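Superoxide dismutase (Leishmania major, PDB 4F2N) catalyses the dismutation of superoxide to molecular oxygen and hydrogen peroxide at an iron centre. Local coordinates at residues V67-L70 and N71-K75; G135-D138 and D139-S143. All blocks are in the same frame, centred on the assembly; numbering follows the deposited sequence.

Interaction 1: residues V67-L70 and N71-K75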
ATOM      1  N   VAL B  67       1.880 -17.252  -2.684  1.00 20.10           N
ATOM      2  CA  VAL B  67       1.677 -18.732  -2.806  1.00 21.44           C
ATOM      3  C   VAL B  67       2.790 -19.444  -2.024  1.00 22.72           C
ATOM      4  O   VAL B  67       2.539 -20.355  -1.216  1.00 23.38           O
ATOM      5  CB  VAL B  67       1.625 -19.168  -4.300  1.00 21.43           C
ATOM      6  CG1 VAL B  67       1.786 -20.686  -4.483  1.00 22.54           C
ATOM      7  CG2 VAL B  67       0.330 -18.665  -4.939  1.00 20.70           C
ATOM      8  N   ASP B  68       4.018 -18.993  -2.235  1.00 24.11           N
ATOM      9  CA  ASP B  68       5.188 -19.652  -1.623  1.00 26.24           C
ATOM     10  C   ASP B  68       5.159 -19.499  -0.111  1.00 26.37           C
ATOM     11  O   ASP B  68       5.404 -20.464   0.627  1.00 27.69           O
ATOM     12  CB  ASP B  68       6.513 -19.115  -2.217  1.00 27.68           C
ATOM     13  CG  ASP B  68       6.714 -19.506  -3.695  1.00 29.03           C
ATOM     14  OD1 ASP B  68       5.930 -20.306  -4.254  1.00 30.41           O
ATOM     15  OD2 ASP B  68       7.663 -18.998  -4.319  1.00 29.85           O
ATOM     16  N   LYS B  69       4.832 -18.302   0.365  1.00 25.54           N
ATOM     17  CA  LYS B  69       4.818 -18.056   1.815  1.00 26.15           C
ATOM     18  C   LYS B  69       3.699 -18.834   2.486  1.00 25.56           C
ATOM     19  O   LYS B  69       3.909 -19.484   3.530  1.00 26.44           O
ATOM     20  CB  LYS B  69       4.717 -16.553   2.098  1.00 26.32           C
ATOM     21  CG  LYS B  69       4.754 -16.174   3.576  1.00 27.16           C
ATOM     22  CD  LYS B  69       6.086 -16.482   4.199  1.00 29.64           C
ATOM     23  CE  LYS B  69       6.107 -15.962   5.624  1.00 30.96           C
ATOM     24  NZ  LYS B  69       7.517 -15.832   6.071  1.00 33.42           N
ATOM     25  N   LEU B  70       2.511 -18.815   1.879  1.00 24.17           N
ATOM     26  CA  LEU B  70       1.364 -19.547   2.422  1.00 23.62           C
ATOM     27  C   LEU B  70       1.677 -21.051   2.606  1.00 24.49           C
ATOM     28  O   LEU B  70       1.311 -21.641   3.618  1.00 24.75           O
ATOM     29  CB  LEU B  70       0.127 -19.371   1.518  1.00 22.59           C
ATOM     30  CG  LEU B  70      -1.155 -20.100   1.888  1.00 22.57           C
ATOM     31  CD1 LEU B  70      -1.604 -19.705   3.286  1.00 21.89           C
ATOM     32  CD2 LEU B  70      -2.236 -19.775   0.864  1.00 21.98           C
ATOM     33  N   ASN B  71       2.369 -21.648   1.640  1.00 24.76           N
ATOM     34  CA  ASN B  71       2.776 -23.055   1.739  1.00 26.67           C
ATOM     35  C   ASN B  71       3.737 -23.400   2.882  1.00 28.47           C
ATOM     36  O   ASN B  71       3.864 -24.562   3.222  1.00 29.60           O
ATOM     37  CB  ASN B  71       3.289 -23.574   0.391  1.00 27.02           C
ATOM     38  CG  ASN B  71       2.158 -23.760  -0.602  1.00 26.54           C
ATOM     39  OD1 ASN B  71       1.034 -24.031  -0.193  1.00 26.61           O
ATOM     40  ND2 ASN B  71       2.424 -23.577  -1.885  1.00 26.40           N
ATOM     41  N   THR B  72       4.391 -22.398   3.476  1.00 28.72           N
ATOM     42  CA  THR B  72       5.207 -22.608   4.694  1.00 30.84           C
ATOM     43  C   THR B  72       4.389 -22.506   5.987  1.00 30.89           C
ATOM     44  O   THR B  72       4.917 -22.761   7.074  1.00 32.43           O
ATOM     45  CB  THR B  72       6.378 -21.599   4.807  1.00 31.62           C
ATOM     46  OG1 THR B  72       5.868 -20.271   5.013  1.00 31.02           O
ATOM     47  CG2 THR B  72       7.240 -21.620   3.545  1.00 32.13           C
ATOM     48  N   LEU B  73       3.126 -22.111   5.877  1.00 29.64           N
ATOM     49  CA  LEU B  73       2.281 -21.834   7.045  1.00 29.67           C
ATOM     50  C   LEU B  73       1.028 -22.700   7.178  1.00 29.75           C
ATOM     51  O   LEU B  73       0.472 -22.831   8.268  1.00 29.52           O
ATOM     52  CB  LEU B  73       1.805 -20.383   7.001  1.00 28.33           C
ATOM     53  CG  LEU B  73       2.914 -19.336   6.922  1.00 28.92           C
ATOM     54  CD1 LEU B  73       2.336 -18.015   6.449  1.00 27.70           C
ATOM     55  CD2 LEU B  73       3.617 -19.209   8.268  1.00 29.66           C
ATOM     56  N   GLY B  74       0.548 -23.261   6.075  1.00 29.05           N
ATOM     57  CA  GLY B  74      -0.788 -23.850   6.101  1.00 28.65           C
ATOM     58  C   GLY B  74      -0.885 -25.309   6.478  1.00 30.03           C
ATOM     59  O   GLY B  74      -1.928 -25.927   6.259  1.00 30.08           O
ATOM     60  N   LYS B  75       0.181 -25.887   7.041  1.00 31.73           N
ATOM     61  CA  LYS B  75       0.129 -27.305   7.440  1.00 32.94           C
ATOM     62  C   LYS B  75      -1.185 -27.600   8.143  1.00 32.86           C
ATOM     63  O   LYS B  75      -1.589 -26.867   9.032  1.00 33.06           O
ATOM     64  CB  LYS B  75       1.312 -27.679   8.338  1.00 34.55           C
TER
HETATM   65  O   HOH W   1       4.729 -22.615  -3.379  1.00 37.75           O
HETATM   66  O   HOH W   2       7.386 -19.091   6.783  1.00 34.70           O

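Interaction 2: residues G135-D138 and D139-S143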
ATOM      1  N   GLY B 135     -28.676   2.335 -11.458  1.00 25.96           N
ATOM      2  CA  GLY B 135     -29.282   3.237 -12.456  1.00 26.85           C
ATOM      3  C   GLY B 135     -28.853   2.918 -13.876  1.00 26.86           C
ATOM      4  O   GLY B 135     -29.680   2.892 -14.799  1.00 27.76           O
ATOM      5  N   SER B 136     -27.556   2.669 -14.056  1.00 26.14           N
ATOM      6  CA  SER B 136     -26.984   2.279 -15.365  1.00 26.51           C
ATOM      7  C   SER B 136     -25.578   1.714 -15.144  1.00 26.04           C
ATOM      8  O   SER B 136     -24.984   1.903 -14.064  1.00 24.18           O
ATOM      9  CB  SER B 136     -26.891   3.483 -16.297  1.00 26.98           C
ATOM     10  OG  SER B 136     -25.845   4.350 -15.897  1.00 26.41           O
ATOM     11  N   VAL B 137     -25.036   1.056 -16.171  1.00 26.59           N
ATOM     12  CA  VAL B 137     -23.663   0.537 -16.110  1.00 26.61           C
ATOM     13  C   VAL B 137     -22.676   1.712 -15.977  1.00 27.09           C
ATOM     14  O   VAL B 137     -21.723   1.651 -15.196  1.00 25.75           O
ATOM     15  CB  VAL B 137     -23.346  -0.383 -17.326  1.00 27.61           C
ATOM     16  CG1 VAL B 137     -21.855  -0.700 -17.422  1.00 27.44           C
ATOM     17  CG2 VAL B 137     -24.151  -1.678 -17.238  1.00 27.53           C
ATOM     18  N   ASP B 138     -22.915   2.788 -16.724  1.00 29.14           N
ATOM     19  CA  ASP B 138     -22.058   3.983 -16.633  1.00 30.25           C
ATOM     20  C   ASP B 138     -21.978   4.564 -15.212  1.00 28.80           C
ATOM     21  O   ASP B 138     -20.880   4.897 -14.740  1.00 27.93           O
ATOM     22  CB  ASP B 138     -22.502   5.049 -17.634  1.00 34.59           C
ATOM     23  CG  ASP B 138     -22.319   4.606 -19.083  1.00 38.65           C
ATOM     24  OD1 ASP B 138     -21.551   3.655 -19.354  1.00 41.73           O
ATOM     25  OD2 ASP B 138     -22.948   5.213 -19.973  1.00 44.12           O
ATOM     26  N   ASP B 139     -23.126   4.675 -14.537  1.00 27.60           N
ATOM     27  CA  ASP B 139     -23.166   5.164 -13.156  1.00 26.59           C
ATOM     28  C   ASP B 139     -22.441   4.197 -12.183  1.00 25.35           C
ATOM     29  O   ASP B 139     -21.707   4.645 -11.282  1.00 25.37           O
ATOM     30  CB  ASP B 139     -24.593   5.428 -12.671  1.00 27.91           C
ATOM     31  CG  ASP B 139     -25.301   6.577 -13.414  1.00 30.20           C
ATOM     32  OD1 ASP B 139     -24.692   7.606 -13.753  1.00 31.37           O
ATOM     33  OD2 ASP B 139     -26.512   6.455 -13.643  1.00 31.50           O
ATOM     34  N   PHE B 140     -22.626   2.885 -12.353  1.00 23.89           N
ATOM     35  CA  PHE B 140     -21.827   1.941 -11.585  1.00 22.76           C
ATOM     36  C   PHE B 140     -20.322   2.136 -11.823  1.00 22.55           C
ATOM     37  O   PHE B 140     -19.552   2.224 -10.869  1.00 21.56           O
ATOM     38  CB  PHE B 140     -22.223   0.480 -11.863  1.00 22.23           C
ATOM     39  CG  PHE B 140     -21.122  -0.495 -11.563  1.00 21.57           C
ATOM     40  CD1 PHE B 140     -20.805  -0.804 -10.247  1.00 20.81           C
ATOM     41  CD2 PHE B 140     -20.375  -1.068 -12.587  1.00 21.70           C
ATOM     42  CE1 PHE B 140     -19.779  -1.677  -9.948  1.00 20.57           C
ATOM     43  CE2 PHE B 140     -19.324  -1.936 -12.287  1.00 21.26           C
ATOM     44  CZ  PHE B 140     -19.032  -2.243 -10.964  1.00 20.33           C
ATOM     45  N   MET B 141     -19.896   2.208 -13.085  1.00 22.53           N
ATOM     46  CA  MET B 141     -18.465   2.379 -13.372  1.00 22.80           C
ATOM     47  C   MET B 141     -17.873   3.642 -12.715  1.00 23.04           C
ATOM     48  O   MET B 141     -16.780   3.588 -12.145  1.00 22.52           O
ATOM     49  CB  MET B 141     -18.230   2.416 -14.894  1.00 24.12           C
ATOM     50  CG  MET B 141     -18.385   1.042 -15.518  1.00 24.96           C
ATOM     51  SD  MET B 141     -18.199   1.074 -17.308  1.00 28.73           S
ATOM     52  CE  MET B 141     -17.977  -0.678 -17.611  1.00 28.66           C
ATOM     53  N   VAL B 142     -18.584   4.776 -12.829  1.00 23.47           N
ATOM     54  CA  VAL B 142     -18.155   6.027 -12.215  1.00 23.90           C
ATOM     55  C   VAL B 142     -17.988   5.851 -10.692  1.00 23.24           C
ATOM     56  O   VAL B 142     -16.936   6.195 -10.137  1.00 23.14           O
ATOM     57  CB  VAL B 142     -19.116   7.197 -12.563  1.00 25.12           C
ATOM     58  CG1 VAL B 142     -18.904   8.395 -11.644  1.00 25.91           C
ATOM     59  CG2 VAL B 142     -18.929   7.613 -14.025  1.00 25.88           C
ATOM     60  N   SER B 143     -18.997   5.268 -10.047  1.00 22.79           N
ATOM     61  CA  SER B 143     -18.952   4.987  -8.600  1.00 22.23           C
ATOM     62  C   SER B 143     -17.811   4.052  -8.215  1.00 21.23           C
ATOM     63  O   SER B 143     -17.152   4.231  -7.154  1.00 20.79           O
ATOM     64  CB  SER B 143     -20.277   4.368  -8.134  1.00 23.05           C
ATOM     65  OG  SER B 143     -21.338   5.280  -8.372  1.00 25.34           O
TER

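Interaction 1: residues V67-L70 and N71-K75
T72 folds back on K69 where helix 52-71 runs out. Its OG1 gives a hydrogen bond of 2.6 Å to K69 O. This bond lies in the carbonyl plane, on a lone pair. The backbone N of T72 bonds the same oxygen from above that plane, so K69 O is gripped twice by one residue. The torsion behind this sets OG1 between the backbone N and the carbonyl carbon of T72 (chi1 67°), turned back toward the K69 carbonyl.

The next carbonyl is also shared. L73 N reaches L70 O at 2.9 Å from above its plane. N71 N still bonds four residues back, to V67 O at 3.1 Å, whereas T72 N and L73 N bond three back. The weak bond of G74 N to L70 O is again four back. Three-back bonds thus come in as helix 52-71 passes into the loop. L73 closes over the turn, with CG 3.5 Å from K69 O.

The solvent side, at K69 and D68, is looser. The K69 chain bends at chi2 (66°) and passes T72 with CD 3.9 Å from OG1. One water donates to T72 OG1 and accepts a weak bond from K69 NZ. A second water joins D68 OD1, at 2.7 Å, to N71 ND2. N71 links this water-bridged side to the packed one. Its amide lies alongside buried V67, ND2 being 3.9 Å from V67 CG1, and N71 OD1 accepts from A33 N.

L70 is buried too. The helix belongs to the alpha-hairpin domain of the iron/manganese superoxide dismutases. V67, its side chain about 12 Å from the iron, touches H105, three residues before the ligand H108 on helix 96-113. L70 packs on Q101 and A102 of that helix, and also meets Y31 and A33 in the N-terminal loop.

Interaction 2: residues G135-D138 and D139-S143
S136 and D139 hold each other at the start of helix 137-149. The backbone N of D139 donates to S136 OG at 3.1 Å, and the bond is nearly straight at 167°. S136 OG in turn gives a weak bond to D139 OD2, at 3.2 Å. The serine can do this because OG stands between its own backbone N and carbonyl carbon (chi1 73°), turned toward the first turn of the helix. D139 CG lies beside its own backbone N, which brings the carboxylate round to the serine hydroxyl. The carboxylate sits at the N-terminal end of the helix, where the helix dipole would probably favour its negative charge.

Regular helical bonds follow at once. F140 N bonds S136 O at 3.1 Å, M141 N bonds V137 O at 2.8 Å, and V142 N bonds D138 O at 3.0 Å.

S136 is thus the N-cap of the helix. G135, with positive phi, makes the bend after helix 124-134. The two form a tight link between consecutive helices in the C-terminal domain of the superoxide dismutase fold.

Beyond the cap, V137 and M141 run side by side one turn apart. The extended M141 chain brings CE to 3.9 Å from V137 CG1, with SD also close by. V142 lays CG2 against D138 O at 3.4 Å on an exposed face. F140 turns its ring edge to V137 O and leads inward. Its ring meets that of F134 at about 50°. The F140 side chain also touches I130 of helix 124-134 and I170 of strand 168-174. V137 packs on E127 and I130, while M141 reaches W213.

In the fold
Interaction 1 comes first along the chain, and the two lie in different domains. Residues 67-75 belong to the alpha-hairpin domain, residues 135-143 to the C-terminal domain. Their centres are 39 Å apart, on opposite sides of the chain's centre, and their nearest atoms are about 26 Å apart. They share no helix or strand. One marks the end of a helix and the other the start of one. Helix 96-113, which backs interaction 1, carries the iron ligand H108. Strand 168-174, which backs interaction 2, lies in the same antiparallel sheet as strand 185-191, which ends at the ligand D191. The iron is thus bound by residues from both domains.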